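Local structure of kelch domain-containing protein (Colletotrichum graminicola M1.001, 5C92) at residues S183-S188 against P450-V455; V330-H335 against I346-G351; V386-S391 against T404-G409. The protein probably oxidises alcohols at a single copper centre, as in the galactose oxidase family of kelch-propeller enzymes. All coordinates share one frame; numbering follows the deposited sequence.

Contact 1. Residues S183-S188 against P450-V455; sequences SWKNGS and PNDYGV. With NAG (2-acetamido-2-deoxy-beta-D-glucopyranose), chain C.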
# COMPACT_ATOMS: atom_id res chain seq x y z
N SER A 183 11.12 -2.88 1.44
CA SER A 183 11.89 -4.01 1.92
C SER A 183 12.59 -4.74 0.78
O SER A 183 12.07 -4.91 -0.36
CB SER A 183 10.95 -4.95 2.69
OG SER A 183 10.63 -4.36 3.92
N TRP A 184 13.83 -5.12 1.02
CA TRP A 184 14.55 -5.82 -0.03
C TRP A 184 15.45 -6.94 0.58
O TRP A 184 15.17 -7.42 1.71
CB TRP A 184 15.28 -4.77 -0.89
CG TRP A 184 15.86 -5.20 -2.21
CD1 TRP A 184 17.18 -5.05 -2.60
CD2 TRP A 184 15.17 -5.72 -3.36
NE1 TRP A 184 17.33 -5.45 -3.91
CE2 TRP A 184 16.14 -5.91 -4.39
CE3 TRP A 184 13.85 -6.08 -3.61
CZ2 TRP A 184 15.83 -6.44 -5.62
CZ3 TRP A 184 13.55 -6.61 -4.84
CH2 TRP A 184 14.53 -6.77 -5.85
N LYS A 185 16.46 -7.37 -0.18
CA LYS A 185 17.21 -8.60 0.10
C LYS A 185 17.93 -8.51 1.44
O LYS A 185 18.29 -7.42 1.93
CB LYS A 185 18.21 -8.90 -1.02
CG LYS A 185 17.62 -9.19 -2.39
CD LYS A 185 18.67 -9.29 -3.50
CE LYS A 185 18.04 -9.78 -4.80
NZ LYS A 185 18.77 -9.24 -5.97
N ASN A 186 18.00 -9.65 2.13
CA ASN A 186 18.82 -9.76 3.33
C ASN A 186 18.48 -8.72 4.40
O ASN A 186 19.37 -8.15 5.03
CB ASN A 186 20.30 -9.69 2.88
CG ASN A 186 21.28 -10.08 3.97
OD1 ASN A 186 20.97 -10.85 4.88
ND2 ASN A 186 22.48 -9.54 3.88
N GLY A 187 17.19 -8.49 4.65
CA GLY A 187 16.78 -7.57 5.74
C GLY A 187 16.99 -6.07 5.48
O GLY A 187 16.90 -5.26 6.40
N SER A 188 17.26 -5.71 4.24
CA SER A 188 17.53 -4.34 3.87
C SER A 188 16.17 -3.65 3.62
O SER A 188 15.17 -4.34 3.29
CB SER A 188 18.37 -4.28 2.61
OG SER A 188 17.70 -4.85 1.48
N PRO A 450 9.56 -16.71 -6.00
CA PRO A 450 10.95 -16.32 -6.07
C PRO A 450 11.69 -16.86 -4.88
O PRO A 450 11.15 -16.97 -3.80
CB PRO A 450 10.87 -14.80 -6.01
CG PRO A 450 9.63 -14.49 -6.77
CD PRO A 450 8.68 -15.63 -6.46
N ASN A 451 12.97 -17.09 -5.10
CA ASN A 451 13.81 -17.76 -4.17
C ASN A 451 14.30 -16.85 -3.08
O ASN A 451 14.81 -17.32 -2.08
CB ASN A 451 15.02 -18.36 -4.90
CG ASN A 451 15.52 -19.63 -4.24
OD1 ASN A 451 15.00 -20.07 -3.20
ND2 ASN A 451 16.55 -20.21 -4.81
N ASP A 452 14.12 -15.55 -3.24
CA ASP A 452 14.58 -14.58 -2.26
C ASP A 452 13.39 -13.98 -1.48
O ASP A 452 12.48 -13.41 -2.09
CB ASP A 452 15.31 -13.46 -3.01
CG ASP A 452 16.27 -12.71 -2.13
OD1 ASP A 452 15.93 -12.42 -0.96
OD2 ASP A 452 17.39 -12.44 -2.61
N TYR A 453 13.51 -13.96 -0.16
CA TYR A 453 12.47 -13.42 0.70
C TYR A 453 12.47 -11.89 0.68
O TYR A 453 11.64 -11.25 1.35
CB TYR A 453 12.70 -13.85 2.15
CG TYR A 453 12.18 -15.23 2.46
CD1 TYR A 453 10.83 -15.53 2.29
CD2 TYR A 453 13.04 -16.25 2.89
CE1 TYR A 453 10.33 -16.80 2.58
CE2 TYR A 453 12.54 -17.52 3.20
CZ TYR A 453 11.18 -17.79 3.03
OH TYR A 453 10.68 -19.04 3.28
N GLY A 454 13.49 -11.32 0.04
CA GLY A 454 13.57 -9.90 -0.18
C GLY A 454 12.72 -9.50 -1.36
O GLY A 454 12.45 -8.33 -1.55
N VAL A 455 12.43 -10.45 -2.22
CA VAL A 455 11.55 -10.24 -3.35
C VAL A 455 10.13 -10.61 -2.88
O VAL A 455 9.24 -9.75 -2.84
CB VAL A 455 12.02 -11.06 -4.57
CG1 VAL A 455 11.00 -11.05 -5.69
CG2 VAL A 455 13.38 -10.52 -5.06
C1 NAG C . 23.51 -9.78 4.84
C2 NAG C . 24.67 -10.30 4.00
C3 NAG C . 25.95 -10.32 4.85
C4 NAG C . 26.13 -9.15 5.83
C5 NAG C . 24.85 -8.66 6.47
C6 NAG C . 25.10 -7.31 7.14
C7 NAG C . 24.23 -11.99 2.22
C8 NAG C . 23.79 -13.40 1.93
N2 NAG C . 24.29 -11.63 3.51
O3 NAG C . 27.08 -10.24 3.98
O4 NAG C . 26.99 -9.51 6.91
O5 NAG C . 23.85 -8.54 5.46
O6 NAG C . 24.28 -7.17 8.30
O7 NAG C . 24.52 -11.23 1.31
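The indole of Trp184 takes Gly454 O and Val455 CG2 at a slant, neither squarely over a face nor squarely at an edge. Trp184 CE3 comes to 3.4 Å from Gly454 O, and Trp184 CZ3 to 3.9 Å from Val455 CG2. Trp184 and Val455 lie side by side and point the same way. One face of the ring carries Lys185 CG, offset toward the rim. The Trp184 ring reaches across because CG stands opposite the backbone N (chi1 -167°). Its NE1 bonds to Gly260 O. The second flat group is the carboxylate of Asp452. Gly454 N meets Asp452 OD1 on the anti side, 32° out of the carboxylate plane, at 2.9 Å. This bond makes an Asx turn. Asp452 OD2 points into the aliphatic chain of Lys185, with Lys185 CG at 3.3 Å and Lys185 CE at 3.5 Å. The two side chains cross at about a right angle. No hydrogen bond spans the two segments directly.

Each loop is braced from within. Ser188 OG bonds to Lys185 O on a lone pair, in the carbonyl plane, and Ser188 N bonds to the same oxygen. The backbone of Lys185 runs close over Gly454, whose CA is 3.8 Å from Lys185 N. Outside the segments, Arg430 joins the loops: it bonds to Ser183 O and Val455 O. Asn186 carries the N-linked sugar.

The contact joins a hairpin turn of a propeller blade to a loop of the early-set domain. Its polar cross-link comes from Arg430, not from direct bonds. Lys185 NZ lies 4.8 Å from Asp452 OD2, so their opposite charges may attract without forming a salt bridge. Lys185 NZ also has a long, weak ion pair with Glu261, so the lysine charge is probably shared between two acids.

Contact 2. Residues V330-H335 against I346-G351; sequences VPRNYH and IWSGGG. With CU1 (copper (I) ion), chain D.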
# COMPACT_ATOMS: atom_id res chain seq x y z
N VAL A 330 -15.93 13.69 -6.75
CA VAL A 330 -15.54 14.17 -5.42
C VAL A 330 -14.02 14.27 -5.36
O VAL A 330 -13.37 13.33 -5.70
CB VAL A 330 -16.06 13.16 -4.36
CG1 VAL A 330 -15.56 13.52 -2.95
CG2 VAL A 330 -17.59 13.14 -4.39
N PRO A 331 -13.46 15.32 -4.74
CA PRO A 331 -11.99 15.36 -4.56
C PRO A 331 -11.50 14.23 -3.67
O PRO A 331 -12.15 13.91 -2.68
CB PRO A 331 -11.75 16.72 -3.85
CG PRO A 331 -12.92 17.56 -4.29
CD PRO A 331 -14.08 16.56 -4.25
N ARG A 332 -10.28 13.77 -3.92
CA ARG A 332 -9.69 12.72 -3.14
C ARG A 332 -8.33 13.24 -2.80
O ARG A 332 -7.29 12.89 -3.44
CB ARG A 332 -9.64 11.39 -3.92
CG ARG A 332 -10.98 10.79 -4.36
CD ARG A 332 -11.86 10.39 -3.18
NE ARG A 332 -13.15 9.91 -3.65
CZ ARG A 332 -14.29 9.95 -2.94
NH1 ARG A 332 -14.29 10.40 -1.68
NH2 ARG A 332 -15.42 9.51 -3.50
N ASN A 333 -8.32 14.14 -1.82
CA ASN A 333 -7.10 14.88 -1.48
C ASN A 333 -6.50 14.30 -0.16
O ASN A 333 -6.39 13.10 -0.01
CB ASN A 333 -7.34 16.39 -1.40
CG ASN A 333 -7.74 17.04 -2.73
OD1 ASN A 333 -8.22 18.17 -2.71
ND2 ASN A 333 -7.53 16.38 -3.84
N TYR A 334 -6.14 15.15 0.79
CA TYR A 334 -5.58 14.68 2.04
C TYR A 334 -6.53 13.68 2.68
O TYR A 334 -7.71 13.96 2.79
CB TYR A 334 -5.38 15.82 3.04
CG TYR A 334 -4.51 15.47 4.20
CD1 TYR A 334 -3.23 14.93 4.00
CD2 TYR A 334 -4.90 15.73 5.50
CE1 TYR A 334 -2.40 14.64 5.06
CE2 TYR A 334 -4.02 15.46 6.59
CZ TYR A 334 -2.78 14.95 6.34
OH TYR A 334 -1.91 14.68 7.36
N HIS A 335 -5.96 12.64 3.27
CA HIS A 335 -6.71 11.54 3.91
C HIS A 335 -7.59 10.64 3.00
O HIS A 335 -8.53 9.98 3.49
CB HIS A 335 -7.59 12.11 5.02
CG HIS A 335 -6.84 12.51 6.24
ND1 HIS A 335 -7.39 13.32 7.20
CD2 HIS A 335 -5.59 12.20 6.66
CE1 HIS A 335 -6.50 13.52 8.15
NE2 HIS A 335 -5.42 12.83 7.87
N ILE A 346 -10.62 -1.62 -7.96
CA ILE A 346 -9.82 -0.75 -7.11
C ILE A 346 -10.70 0.24 -6.35
O ILE A 346 -11.44 1.02 -6.92
CB ILE A 346 -8.74 0.05 -7.86
CG1 ILE A 346 -7.83 -0.85 -8.71
CG2 ILE A 346 -7.87 0.81 -6.86
CD1 ILE A 346 -6.84 -0.07 -9.59
N TRP A 347 -10.61 0.13 -5.04
CA TRP A 347 -11.25 1.06 -4.13
C TRP A 347 -10.60 2.42 -4.27
O TRP A 347 -9.38 2.51 -4.27
CB TRP A 347 -11.08 0.58 -2.69
CG TRP A 347 -11.26 1.66 -1.65
CD1 TRP A 347 -10.27 2.25 -0.90
CD2 TRP A 347 -12.46 2.32 -1.29
NE1 TRP A 347 -10.79 3.18 -0.07
CE2 TRP A 347 -12.14 3.25 -0.29
CE3 TRP A 347 -13.79 2.14 -1.64
CZ2 TRP A 347 -13.10 4.03 0.31
CZ3 TRP A 347 -14.74 2.95 -1.05
CH2 TRP A 347 -14.40 3.87 -0.11
N SER A 348 -11.44 3.46 -4.29
CA SER A 348 -10.97 4.84 -4.12
C SER A 348 -12.00 5.58 -3.26
O SER A 348 -13.18 5.63 -3.61
CB SER A 348 -10.84 5.50 -5.51
OG SER A 348 -10.63 6.89 -5.42
N GLY A 349 -11.57 6.25 -2.20
CA GLY A 349 -12.49 7.05 -1.47
C GLY A 349 -11.87 7.84 -0.36
O GLY A 349 -10.63 7.95 -0.25
N GLY A 350 -12.72 8.38 0.50
CA GLY A 350 -12.24 9.06 1.66
C GLY A 350 -11.84 10.48 1.37
O GLY A 350 -12.16 11.04 0.31
N GLY A 351 -11.00 11.00 2.25
CA GLY A 351 -10.70 12.41 2.29
C GLY A 351 -11.35 13.14 3.47
O GLY A 351 -12.49 12.86 3.84
CU CU1 D . -3.46 12.89 8.88
O HOH W 1 -12.66 8.54 -6.28
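Two hydrogen bonds join Arg332 and His335 to the glycines Gly350 and Gly351. Arg332 NH1 gives to Gly350 O at 3.0 Å. The oxygen uses a lone pair in its carbonyl plane, and it lies 9° from the guanidinium plane. Gly351 N gives to His335 O at 2.9 Å, but here the donor sits well above the carbonyl plane and the bond is bent, 135° at the hydrogen. Gly351 CA also makes a CA-H...O contact of 3.4 Å with Tyr334 O.

One water adds a further link. It accepts from Arg332 NE at the guanidinium edge and is hydrogen-bonded to Ser348 OG. Arg332 NH2 forms a salt bridge with Asp364 of strand 364-369.

The guanidinium is sandwiched. Gly349 CA lies 3.5 Å above one face, and Val330 CG1 lies on the opposite face. The in-plane bonds to Gly350 O and the water fix how the plane is turned. A bend at chi2 (-64°) folds the Arg332 chain along the glycine backbone.

The metal end is His335. Its NE2 binds the copper ion at 2.2 Å, together with Tyr120 and His423, and its ND1 bonds to Gly352 O, which fixes the ring's rotation. Tyr334 CE2 lies over one face of the His335 ring, toward its rim, and Tyr334 OH bonds to Tyr120 OH and Tyr245 OH.

In the propeller, the loop 330-335 leads into strand 336-340, the inner edge strand of a four-stranded antiparallel blade. Strand 346-350 lies inside that blade, between strands 336-340 and 364-369, and strand 5-11 forms the other edge.

Contact 3. Residues V386-S391 against T404-G409; sequences VIQSLS and TMQDAG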
# COMPACT_ATOMS: atom_id res chain seq x y z
N VAL A 386 -11.02 -18.80 -13.98
CA VAL A 386 -11.23 -19.21 -12.58
C VAL A 386 -10.11 -20.11 -12.13
O VAL A 386 -9.84 -21.11 -12.76
CB VAL A 386 -12.56 -19.98 -12.38
CG1 VAL A 386 -12.58 -20.62 -11.00
CG2 VAL A 386 -13.79 -19.08 -12.58
N ILE A 387 -9.50 -19.78 -11.00
CA ILE A 387 -8.66 -20.75 -10.32
C ILE A 387 -9.54 -21.66 -9.44
O ILE A 387 -10.26 -21.19 -8.56
CB ILE A 387 -7.60 -20.06 -9.46
CG1 ILE A 387 -6.75 -19.14 -10.33
CG2 ILE A 387 -6.77 -21.10 -8.72
CD1 ILE A 387 -5.91 -18.17 -9.52
N GLN A 388 -9.49 -22.97 -9.71
CA GLN A 388 -10.26 -23.93 -8.91
C GLN A 388 -9.56 -24.22 -7.61
O GLN A 388 -10.23 -24.27 -6.56
CB GLN A 388 -10.45 -25.22 -9.67
CG GLN A 388 -11.05 -24.95 -11.03
CD GLN A 388 -11.86 -26.12 -11.54
OE1 GLN A 388 -13.04 -25.96 -11.88
NE2 GLN A 388 -11.22 -27.28 -11.63
N SER A 389 -8.24 -24.37 -7.68
CA SER A 389 -7.48 -24.82 -6.54
C SER A 389 -6.04 -24.37 -6.67
O SER A 389 -5.50 -24.20 -7.76
CB SER A 389 -7.52 -26.38 -6.44
OG SER A 389 -6.55 -26.99 -7.31
N LEU A 390 -5.40 -24.28 -5.52
CA LEU A 390 -3.98 -24.32 -5.45
C LEU A 390 -3.51 -25.63 -4.77
O LEU A 390 -4.10 -26.06 -3.77
CB LEU A 390 -3.49 -23.07 -4.68
CG LEU A 390 -3.90 -21.69 -5.23
CD1 LEU A 390 -3.31 -20.59 -4.35
CD2 LEU A 390 -3.44 -21.52 -6.66
N SER A 391 -2.38 -26.16 -5.25
CA SER A 391 -1.75 -27.33 -4.65
C SER A 391 -1.43 -27.07 -3.17
O SER A 391 -1.70 -27.93 -2.29
CB SER A 391 -0.46 -27.68 -5.39
OG SER A 391 0.73 -27.14 -4.76
N THR A 404 -4.63 -24.84 -10.55
CA THR A 404 -5.54 -25.55 -11.41
C THR A 404 -6.68 -24.65 -11.85
O THR A 404 -7.55 -24.28 -11.04
CB THR A 404 -6.04 -26.84 -10.73
OG1 THR A 404 -4.90 -27.68 -10.52
CG2 THR A 404 -7.08 -27.55 -11.60
N MET A 405 -6.63 -24.31 -13.14
CA MET A 405 -7.66 -23.53 -13.82
C MET A 405 -8.88 -24.36 -14.18
O MET A 405 -8.77 -25.51 -14.59
CB MET A 405 -7.06 -22.93 -15.11
CG MET A 405 -5.88 -21.98 -14.86
SD MET A 405 -6.15 -20.72 -13.55
CE MET A 405 -7.50 -19.78 -14.27
N GLN A 406 -10.04 -23.72 -14.10
CA GLN A 406 -11.33 -24.30 -14.51
C GLN A 406 -11.39 -24.56 -16.03
O GLN A 406 -11.96 -25.55 -16.46
CB GLN A 406 -12.46 -23.36 -14.08
CG GLN A 406 -13.87 -23.72 -14.50
CD GLN A 406 -14.84 -22.55 -14.33
OE1 GLN A 406 -15.42 -22.36 -13.26
NE2 GLN A 406 -15.01 -21.76 -15.38
N ASP A 407 -10.79 -23.68 -16.83
CA ASP A 407 -10.87 -23.80 -18.30
C ASP A 407 -9.49 -23.87 -18.91
O ASP A 407 -8.57 -23.16 -18.47
CB ASP A 407 -11.62 -22.62 -18.90
CG ASP A 407 -12.71 -22.12 -18.00
OD1 ASP A 407 -13.78 -22.75 -18.00
OD2 ASP A 407 -12.47 -21.16 -17.23
N ALA A 408 -9.33 -24.75 -19.90
CA ALA A 408 -8.04 -24.95 -20.57
C ALA A 408 -7.70 -23.77 -21.48
O ALA A 408 -8.58 -23.23 -22.12
CB ALA A 408 -8.07 -26.24 -21.40
N GLY A 409 -6.42 -23.39 -21.51
CA GLY A 409 -5.99 -22.22 -22.30
C GLY A 409 -4.58 -21.71 -22.00
O GLY A 409 -3.85 -22.31 -21.19
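Ile387 and Met405 pack together on the buried face of this strand pair. Ile387 CG1 lies 3.6 Å from Met405 SD. Bends at chi2 (-48°) and chi3 bring the end of the Met405 chain back to the backbone of Val386, and its CE lies 3.1 Å from Val386 O. That oxygen also accepts from Gln406 N at 2.9 Å, in a nearly straight bond, and it receives a CA-H...O contact from Met405 CA. On this face Ile387 also touches Ile403 and Gln476, and Met405 touches Ala465.

The backbone is just as close. Thr404 O accepts from Gln388 N at 2.7 Å and, weakly, from Ser389 N at 3.4 Å. Thr404 N returns a bond of 3.0 Å to Ser389 O.

The other side is looser and meets solvent. Ser389 OG rests 3.5 Å from Thr404 CB. Thr404 OG1 has its polar partner in Ser444 OG. Gln388 lies over the backbone of Gln406, with its chain extended beyond CG, and its OE1 stands 3.5 Å from Gln406 CB. The two side chains cross at about a right angle, and their amide planes are 87° apart. Neither amide bonds to the other. Gln406 instead gives NE2 to Asp407 OD1, on the syn lone pair. The amide end of Gln406 lies against the Val386 methyls, OE1 nearest CG2, while its CB meets Val386 CB. Both glutamines are exposed.

Ile387 and Met405 form an antiparallel non-hydrogen-bonded pair, and Ser389 and Thr404 a hydrogen-bonded one. The register shifts by one residue between them, with Gln388 and Ser389 both set against Thr404. This is a classic beta bulge, here in the strand pair 387-390 and 400-405 of the early-set domain, an immunoglobulin-like beta sandwich.

The three contacts belong to different parts of the chain. Contact 2 lies in the propeller and holds the copper ligand His335. Contact 3 lies within the early-set domain, and contact 1 joins the two domains. Contacts 1 and 2 sit on opposite sides of the chain's centre, with centres 32 Å apart and nearest atoms about 20 Å apart. The centres of contacts 2 and 3 are 35 Å apart. Contacts 1 and 3 come closest, about 13 Å between nearest atoms. None touches another. The early-set domain still reaches the copper, since His423 binds the ion beside His335 and Tyr120. Contacts 1 and 3 themselves lie away from that site.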